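Local coordinates for XAC2610 protein (Xanthomonas axonopodis pv. citri, PDB 4QTQ) that probably acts as a calcium-binding immunity protein that inhibits a peptidoglycan hydrolase connected with bacterial killing by a type IV secretion system, at residues A181-R186 with G207-V212; E54-F57 with K61-A64; L65-L70 with S123-D128. All coordinates share one frame; numbering follows the deposited sequence.

How the contacts relate
Along the chain, contact 2 comes first, then contact 3, then contact 1. Contact 2 is the hairpin of strands 52-56 and 63-65, at the edge of a four-stranded antiparallel sheet. Contact 3 continues directly from it, packing the chain after Ala64 onto strand 121-128 of the mixed sheet. Their centres are 12 Å apart, and Ile63 CD1 lies 3.7 Å from Phe127 CE1. Together they join two sheets near the calcium site. Contact 1 belongs to the separate C-terminal antiparallel sheet. Its centre is 27 Å from that of contact 3 and 36 Å from that of contact 2, which lies on the opposite side of the chain's centre.

Contact 1. Residues A181-R186 with G207-V212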
loop_
_atom_site.group_PDB
_atom_site.type_symbol
_atom_site.label_atom_id
_atom_site.label_comp_id
_atom_site.label_asym_id
_atom_site.label_seq_id
_atom_site.Cartn_x
_atom_site.Cartn_y
_atom_site.Cartn_z
ATOM N N ALA A 181 12.764 3.466 -1.959
ATOM C CA ALA A 181 11.982 4.437 -2.727
ATOM C C ALA A 181 12.504 5.838 -2.466
ATOM O O ALA A 181 12.573 6.248 -1.312
ATOM C CB ALA A 181 10.514 4.365 -2.355
ATOM N N VAL A 182 12.855 6.558 -3.534
ATOM C CA VAL A 182 13.358 7.934 -3.427
ATOM C C VAL A 182 12.513 8.896 -4.257
ATOM O O VAL A 182 12.281 8.660 -5.442
ATOM C CB VAL A 182 14.831 8.033 -3.882
ATOM C CG1 VAL A 182 15.249 9.489 -4.073
ATOM C CG2 VAL A 182 15.726 7.342 -2.870
ATOM N N LEU A 183 12.078 9.991 -3.638
ATOM C CA LEU A 183 11.292 10.996 -4.341
ATOM C C LEU A 183 12.151 11.663 -5.402
ATOM O O LEU A 183 13.234 12.166 -5.095
ATOM C CB LEU A 183 10.759 12.058 -3.372
ATOM C CG LEU A 183 9.855 13.138 -4.003
ATOM C CD1 LEU A 183 8.504 12.543 -4.362
ATOM C CD2 LEU A 183 9.685 14.314 -3.062
ATOM N N ILE A 184 11.661 11.686 -6.639
ATOM C CA ILE A 184 12.386 12.339 -7.736
ATOM C C ILE A 184 11.640 13.529 -8.343
ATOM O O ILE A 184 12.220 14.288 -9.106
ATOM C CB ILE A 184 12.742 11.354 -8.865
ATOM C CG1 ILE A 184 11.484 10.714 -9.464
ATOM C CG2 ILE A 184 13.708 10.287 -8.360
ATOM C CD1 ILE A 184 11.727 10.148 -10.845
ATOM N N GLU A 185 10.364 13.686 -8.009
ATOM C CA GLU A 185 9.549 14.743 -8.579
ATOM C C GLU A 185 8.326 14.991 -7.718
ATOM O O GLU A 185 7.619 14.054 -7.335
ATOM C CB GLU A 185 9.097 14.377 -9.992
ATOM C CG GLU A 185 8.413 15.516 -10.727
ATOM C CD GLU A 185 7.752 15.056 -12.000
ATOM O OE1 GLU A 185 6.568 14.678 -11.946
ATOM O OE2 GLU A 185 8.416 15.072 -13.050
ATOM N N ARG A 186 8.089 16.263 -7.418
ATOM C CA ARG A 186 6.880 16.686 -6.733
ATOM C C ARG A 186 6.251 17.827 -7.540
ATOM O O ARG A 186 6.881 18.877 -7.728
ATOM C CB ARG A 186 7.190 17.147 -5.307
ATOM C CG ARG A 186 5.939 17.530 -4.529
ATOM C CD ARG A 186 6.197 18.251 -3.222
ATOM N NE ARG A 186 7.112 17.571 -2.311
ATOM C CZ ARG A 186 6.830 16.483 -1.593
ATOM N NH1 ARG A 186 5.655 15.872 -1.695
ATOM N NH2 ARG A 186 7.753 15.981 -0.786
ATOM N N GLY A 207 21.289 15.335 -5.522
ATOM C CA GLY A 207 20.905 14.713 -4.260
ATOM C C GLY A 207 19.876 15.447 -3.416
ATOM O O GLY A 207 19.585 15.011 -2.312
ATOM N N GLU A 208 19.318 16.549 -3.910
ATOM C CA GLU A 208 18.271 17.276 -3.175
ATOM C C GLU A 208 17.124 17.649 -4.084
ATOM O O GLU A 208 17.303 17.799 -5.298
ATOM C CB GLU A 208 18.836 18.545 -2.539
ATOM C CG GLU A 208 19.887 18.286 -1.476
ATOM C CD GLU A 208 20.275 19.538 -0.715
ATOM O OE1 GLU A 208 19.718 20.622 -1.003
ATOM O OE2 GLU A 208 21.141 19.435 0.175
ATOM N N MET A 209 15.941 17.796 -3.505
ATOM C CA MET A 209 14.798 18.288 -4.266
ATOM C C MET A 209 14.991 19.786 -4.509
ATOM O O MET A 209 15.182 20.542 -3.557
ATOM C CB MET A 209 13.486 18.033 -3.509
ATOM C CG MET A 209 13.180 16.556 -3.289
ATOM S SD MET A 209 13.071 15.608 -4.823
ATOM C CE MET A 209 11.740 16.464 -5.661
ATOM N N LYS A 210 14.978 20.194 -5.777
ATOM C CA LYS A 210 15.143 21.601 -6.160
ATOM C C LYS A 210 13.936 22.035 -6.967
ATOM O O LYS A 210 13.481 21.292 -7.830
ATOM C CB LYS A 210 16.384 21.815 -7.043
ATOM C CG LYS A 210 17.676 21.149 -6.577
ATOM C CD LYS A 210 18.307 21.830 -5.370
ATOM C CE LYS A 210 19.684 21.244 -5.081
ATOM N NZ LYS A 210 20.713 21.602 -6.101
ATOM N N GLU A 211 13.437 23.245 -6.719
ATOM C CA GLU A 211 12.446 23.830 -7.603
ATOM C C GLU A 211 13.071 24.130 -8.964
ATOM O O GLU A 211 14.205 24.580 -9.044
ATOM C CB GLU A 211 11.856 25.094 -6.990
ATOM C CG GLU A 211 10.751 25.714 -7.829
ATOM C CD GLU A 211 10.008 26.817 -7.105
ATOM O OE1 GLU A 211 9.232 27.529 -7.774
ATOM O OE2 GLU A 211 10.198 26.968 -5.876
ATOM N N VAL A 212 12.326 23.858 -10.029
ATOM C CA VAL A 212 12.789 24.048 -11.396
ATOM C C VAL A 212 11.689 24.751 -12.181
ATOM O O VAL A 212 10.515 24.610 -11.852
ATOM C CB VAL A 212 13.129 22.705 -12.081
ATOM C CG1 VAL A 212 14.310 22.029 -11.393
ATOM C CG2 VAL A 212 11.929 21.766 -12.099
#
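Met209 meets Leu183 across the edge of the C-terminal antiparallel sheet. The leucine lies roughly perpendicular to the methionine, with Met209 CE 3.9 Å from Leu183 CD2. The sulfur lies beside the backbone, with Met209 SD 3.5 Å from Leu183 O. The methyl end then covers the next peptide: Met209 CE is 4.0 Å from Ile184 C and 3.9 Å from Glu185 N. Bends at chi2 (-58°) and chi3 (-59°) fold the methionine so that sulfur and methyl both face strand 181-190.

Strands 181-190 and 208-212 are not hydrogen-bonded neighbours. Strand 198-205 runs between them, antiparallel to both. The two segments flanking strand 198-205 are therefore almost parallel, 5° apart, with their axes 8.0 Å from each other. Met209 reaches the backbone of 183-186 directly. On the far side of strand 181-190, Ile184 and Glu185 both face Thr173, forming a classic beta bulge. Leu183 also packs on Tyr174 and Asp172, and Asp172 holds Arg186 NH1 in a salt bridge.

The direct contact is therefore mostly dispersion between a bent thioether, a leucine branch and the flat backbone. Such contacts have little directionality. Strand alignment probably rests on the backbone bonds of Ile184 with Leu204 and Arg186 with Glu202, and on strand 208-212 following antiparallel to 198-205. Met209 adds an apolar cover near the surface.

Contact 2. Residues E54-F57 with K61-A64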
loop_
_atom_site.group_PDB
_atom_site.type_symbol
_atom_site.label_atom_id
_atom_site.label_comp_id
_atom_site.label_asym_id
_atom_site.label_seq_id
_atom_site.Cartn_x
_atom_site.Cartn_y
_atom_site.Cartn_z
ATOM N N GLU A 54 -0.303 -14.561 7.855
ATOM C CA GLU A 54 0.640 -15.580 7.408
ATOM C C GLU A 54 0.459 -15.854 5.919
ATOM O O GLU A 54 -0.651 -16.153 5.475
ATOM C CB GLU A 54 0.462 -16.878 8.186
ATOM C CG GLU A 54 1.621 -17.839 7.993
ATOM C CD GLU A 54 1.381 -19.176 8.643
ATOM O OE1 GLU A 54 0.595 -19.984 8.087
ATOM O OE2 GLU A 54 2.007 -19.420 9.697
ATOM N N VAL A 55 1.565 -15.761 5.174
ATOM C CA VAL A 55 1.571 -15.885 3.711
ATOM C C VAL A 55 2.453 -17.070 3.302
ATOM O O VAL A 55 3.624 -17.158 3.704
ATOM C CB VAL A 55 2.106 -14.595 3.047
ATOM C CG1 VAL A 55 2.066 -14.702 1.528
ATOM C CG2 VAL A 55 1.326 -13.375 3.521
ATOM N N THR A 56 1.889 -17.971 2.504
ATOM C CA THR A 56 2.604 -19.131 2.006
ATOM C C THR A 56 2.663 -19.081 0.485
ATOM O O THR A 56 1.689 -19.410 -0.185
ATOM C CB THR A 56 1.904 -20.445 2.407
ATOM O OG1 THR A 56 1.629 -20.457 3.817
ATOM C CG2 THR A 56 2.775 -21.648 2.022
ATOM N N PHE A 57 3.796 -18.648 -0.058
ATOM C CA PHE A 57 4.003 -18.645 -1.509
ATOM C C PHE A 57 4.210 -20.083 -1.973
ATOM O O PHE A 57 4.655 -20.912 -1.181
ATOM C CB PHE A 57 5.214 -17.779 -1.866
ATOM C CG PHE A 57 5.042 -16.319 -1.490
ATOM C CD1 PHE A 57 4.206 -15.488 -2.240
ATOM C CD2 PHE A 57 5.696 -15.786 -0.385
ATOM C CE1 PHE A 57 4.032 -14.152 -1.896
ATOM C CE2 PHE A 57 5.531 -14.450 -0.038
ATOM C CZ PHE A 57 4.697 -13.632 -0.797
ATOM N N LYS A 61 8.217 -22.049 2.501
ATOM C CA LYS A 61 7.863 -22.089 3.893
ATOM C C LYS A 61 6.964 -20.872 4.221
ATOM O O LYS A 61 7.239 -19.746 3.770
ATOM C CB LYS A 61 9.171 -22.053 4.700
ATOM C CG LYS A 61 9.056 -22.182 6.203
ATOM C CD LYS A 61 10.387 -22.677 6.796
ATOM C CE LYS A 61 10.699 -22.021 8.133
ATOM N NZ LYS A 61 9.575 -22.113 9.104
ATOM N N PRO A 62 5.892 -21.090 4.995
ATOM C CA PRO A 62 5.038 -19.973 5.428
ATOM C C PRO A 62 5.818 -18.836 6.090
ATOM O O PRO A 62 6.771 -19.091 6.821
ATOM C CB PRO A 62 4.097 -20.629 6.447
ATOM C CG PRO A 62 4.039 -22.066 6.035
ATOM C CD PRO A 62 5.404 -22.389 5.508
ATOM N N ILE A 63 5.413 -17.598 5.812
ATOM C CA ILE A 63 6.009 -16.408 6.419
ATOM C C ILE A 63 4.931 -15.663 7.221
ATOM O O ILE A 63 3.857 -15.359 6.691
ATOM C CB ILE A 63 6.600 -15.477 5.334
ATOM C CG1 ILE A 63 7.693 -16.220 4.542
ATOM C CG2 ILE A 63 7.147 -14.209 5.967
ATOM C CD1 ILE A 63 8.079 -15.579 3.224
ATOM N N ALA A 64 5.217 -15.383 8.491
ATOM C CA ALA A 64 4.279 -14.674 9.376
ATOM C C ALA A 64 4.611 -13.184 9.462
ATOM O O ALA A 64 5.746 -12.809 9.725
ATOM C CB ALA A 64 4.300 -15.291 10.770
HETATM O O HOH W 1 5.859 -18.103 2.077
#
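The Phe57 ring meets Ile63 at its edge. Ile63 CD1 lies near the ring plane, 4.3 Å from Phe57 CE2. One face of the ring carries Val55 CG1, 3.7 Å above the plane and displaced toward the rim. His104, a calcium ligand, packs against the same phenylalanine edge-to-face. The ring thus links this beta hairpin, made by strands 52-56 and 63-65, to the surroundings of the metal site.

Val55 and Ile63 form the antiparallel hydrogen-bonded pair of the hairpin. Val55 N donates to Ile63 O at 2.8 Å, and the bond is nearly straight at 171°. Ile63 N returns the bond to Val55 O, also at 2.8 Å. The side chains of this pair share one face of the sheet, where Ile63 packs on Thr133 and Leu134 of strand 133-136.

Glu54 and Ala64 form the adjoining non-hydrogen-bonded pair, with their side chains on the other face. Glu54 is extended, with CG anti to the backbone N (chi1 -166°), and runs side by side with Pro62. The carboxylate carbon Glu54 CD lies 3.8 Å from Pro62 CB. Thr56 flanks the same proline, with OG1 3.6 Å from Pro62 CB. The proline carbons thus lie beside two polar side chains at the surface.

Toward the turn, direct backbone pairing gives way to a water. It accepts from Phe57 N and donates to two carbonyls. Val55 O is 2.9 Å from the water oxygen, so this carbonyl receives two hydrogen bonds, from the water and from Ile63 N. Lys61 O takes the other water hydrogen, at 2.7 Å from the water oxygen.

Contact 3. Residues L65-L70 with S123-D128; sequences LEPEAL and SVYLFD
Tyr125 of strand 121-128 meets Leu65 and Pro67 in the chain leaving strand 63-65, where two sheets of the beta-sandwich pack together. Ahead of it on the strand, Ser123 reaches the loop through a water. Ser123 OG is 2.6 Å from the water oxygen, which accepts the backbone N-H of Glu68 at 3.1 Å from Glu68 N. Ser123 OG is also hydrogen-bonded to Ser111 OG on strand 106-112, so the hydroxyl joins the neighbouring strand to the loop.

Tyr125 carries the direct contact. Its CG lies anti to the carbonyl carbon (chi1 -50°), which sends the ring out toward the loop. The side chains of Leu65 and Tyr125 run antiparallel alongside one another, and both leucine methyls cover the same ring face. Leu65 CD2 makes a CH-pi contact, 4.0 Å from the Tyr125 ring centroid and 28° off the ring normal. Leu65 CD1 lies over the same face, 4.0 Å above the Tyr125 ring plane and nearer the ring centre than CD2. Leu65 and Tyr125 both also touch Leu134, which makes this part of the core between the sheets.

The phenol end reaches Pro67, where Tyr125 OH lies 3.6 Å from Pro67 CB. A second water sits in the ring plane at the hydroxyl edge, its oxygen 2.7 Å from Tyr125 OH. It also makes a weak hydrogen bond to Glu66 O. The hydroxyl of this buried tyrosine thus has a polar partner despite its apolar neighbour.

Farther along the strand, Phe127 lies beyond the loop and belongs to the calcium end. Its ring stacks on His104, and its backbone N donates a hydrogen bond to the calcium ligand Asp106, at atom OD1.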
loop_
_atom_site.group_PDB
_atom_site.type_symbol
_atom_site.label_atom_id
_atom_site.label_comp_id
_atom_site.label_asym_id
_atom_site.label_seq_id
_atom_site.Cartn_x
_atom_site.Cartn_y
_atom_site.Cartn_z
ATOM N N LEU A 65 3.618 -12.337 9.236
ATOM C CA LEU A 65 3.774 -10.908 9.408
ATOM C C LEU A 65 3.032 -10.518 10.662
ATOM O O LEU A 65 1.956 -11.070 10.936
ATOM C CB LEU A 65 3.194 -10.158 8.222
ATOM C CG LEU A 65 3.747 -10.515 6.853
ATOM C CD1 LEU A 65 2.957 -9.770 5.799
ATOM C CD2 LEU A 65 5.221 -10.177 6.764
ATOM N N GLU A 66 3.607 -9.583 11.417
ATOM C CA GLU A 66 2.982 -9.054 12.619
ATOM C C GLU A 66 2.802 -7.529 12.523
ATOM O O GLU A 66 3.585 -6.773 13.105
ATOM C CB GLU A 66 3.799 -9.417 13.856
ATOM C CG GLU A 66 3.819 -10.908 14.179
ATOM C CD GLU A 66 5.060 -11.636 13.684
ATOM O OE1 GLU A 66 5.897 -11.032 12.966
ATOM O OE2 GLU A 66 5.202 -12.832 14.032
ATOM N N PRO A 67 1.766 -7.077 11.787
ATOM C CA PRO A 67 1.523 -5.634 11.673
ATOM C C PRO A 67 1.038 -4.996 12.986
ATOM O O PRO A 67 0.407 -5.656 13.830
ATOM C CB PRO A 67 0.455 -5.536 10.576
ATOM C CG PRO A 67 -0.252 -6.847 10.617
ATOM C CD PRO A 67 0.779 -7.867 11.021
ATOM N N GLU A 68 1.335 -3.711 13.153
ATOM C CA GLU A 68 0.969 -2.990 14.384
ATOM C C GLU A 68 -0.551 -2.996 14.579
ATOM O O GLU A 68 -1.048 -3.015 15.700
ATOM C CB GLU A 68 1.529 -1.554 14.350
ATOM C CG GLU A 68 1.769 -0.955 15.733
ATOM C CD GLU A 68 2.791 0.175 15.748
ATOM O OE1 GLU A 68 2.523 1.195 16.418
ATOM O OE2 GLU A 68 3.864 0.046 15.110
ATOM N N ALA A 69 -1.283 -2.964 13.470
ATOM C CA ALA A 69 -2.723 -3.179 13.480
ATOM C C ALA A 69 -3.154 -3.710 12.120
ATOM O O ALA A 69 -2.368 -3.711 11.176
ATOM C CB ALA A 69 -3.463 -1.888 13.831
ATOM N N LEU A 70 -4.395 -4.194 12.036
ATOM C CA LEU A 70 -4.958 -4.726 10.791
ATOM C C LEU A 70 -6.444 -4.360 10.689
ATOM O O LEU A 70 -7.242 -4.655 11.605
ATOM C CB LEU A 70 -4.796 -6.253 10.727
ATOM C CG LEU A 70 -5.351 -6.955 9.465
ATOM C CD1 LEU A 70 -4.585 -6.564 8.216
ATOM C CD2 LEU A 70 -5.342 -8.469 9.618
ATOM N N SER A 123 1.241 -0.849 5.607
ATOM C CA SER A 123 2.523 -1.428 5.895
ATOM C C SER A 123 2.897 -2.216 4.654
ATOM O O SER A 123 2.119 -3.052 4.189
ATOM C CB SER A 123 2.457 -2.352 7.122
ATOM O OG SER A 123 2.146 -1.636 8.320
ATOM N N VAL A 124 4.086 -1.932 4.124
ATOM C CA VAL A 124 4.599 -2.577 2.920
ATOM C C VAL A 124 5.756 -3.507 3.291
ATOM O O VAL A 124 6.673 -3.112 4.018
ATOM C CB VAL A 124 5.036 -1.517 1.884
ATOM C CG1 VAL A 124 5.629 -2.162 0.647
ATOM C CG2 VAL A 124 3.849 -0.647 1.511
ATOM N N TYR A 125 5.685 -4.745 2.796
ATOM C CA TYR A 125 6.721 -5.762 2.995
ATOM C C TYR A 125 7.214 -6.311 1.647
ATOM O O TYR A 125 6.432 -6.902 0.879
ATOM C CB TYR A 125 6.194 -6.934 3.837
ATOM C CG TYR A 125 5.496 -6.541 5.130
ATOM C CD1 TYR A 125 4.208 -6.023 5.111
ATOM C CD2 TYR A 125 6.117 -6.696 6.363
ATOM C CE1 TYR A 125 3.559 -5.654 6.276
ATOM C CE2 TYR A 125 5.480 -6.329 7.547
ATOM C CZ TYR A 125 4.197 -5.802 7.490
ATOM O OH TYR A 125 3.522 -5.449 8.620
ATOM N N LEU A 126 8.504 -6.119 1.364
ATOM C CA LEU A 126 9.111 -6.667 0.152
ATOM C C LEU A 126 9.682 -8.058 0.420
ATOM O O LEU A 126 10.319 -8.302 1.448
ATOM C CB LEU A 126 10.213 -5.738 -0.368
ATOM C CG LEU A 126 9.803 -4.331 -0.803
ATOM C CD1 LEU A 126 11.011 -3.615 -1.372
ATOM C CD2 LEU A 126 8.684 -4.368 -1.837
ATOM N N PHE A 127 9.461 -8.975 -0.512
ATOM C CA PHE A 127 10.083 -10.268 -0.411
ATOM C C PHE A 127 11.585 -10.107 -0.634
ATOM O O PHE A 127 12.014 -9.557 -1.644
ATOM C CB PHE A 127 9.512 -11.251 -1.432
ATOM C CG PHE A 127 9.969 -12.651 -1.210
ATOM C CD1 PHE A 127 9.474 -13.388 -0.144
ATOM C CD2 PHE A 127 10.916 -13.231 -2.045
ATOM C CE1 PHE A 127 9.907 -14.680 0.079
ATOM C CE2 PHE A 127 11.349 -14.526 -1.830
ATOM C CZ PHE A 127 10.838 -15.256 -0.773
ATOM N N ASP A 128 12.370 -10.554 0.337
ATOM C CA ASP A 128 13.813 -10.458 0.254
ATOM C C ASP A 128 14.310 -11.829 -0.166
ATOM O O ASP A 128 14.305 -12.766 0.630
ATOM C CB ASP A 128 14.392 -10.039 1.603
ATOM C CG ASP A 128 15.819 -9.543 1.500
ATOM O OD1 ASP A 128 16.696 -10.320 1.067
ATOM O OD2 ASP A 128 16.058 -8.370 1.861
HETATM O O HOH W 2 5.212 -5.293 10.712
HETATM O O HOH W 3 2.765 -2.137 10.840
#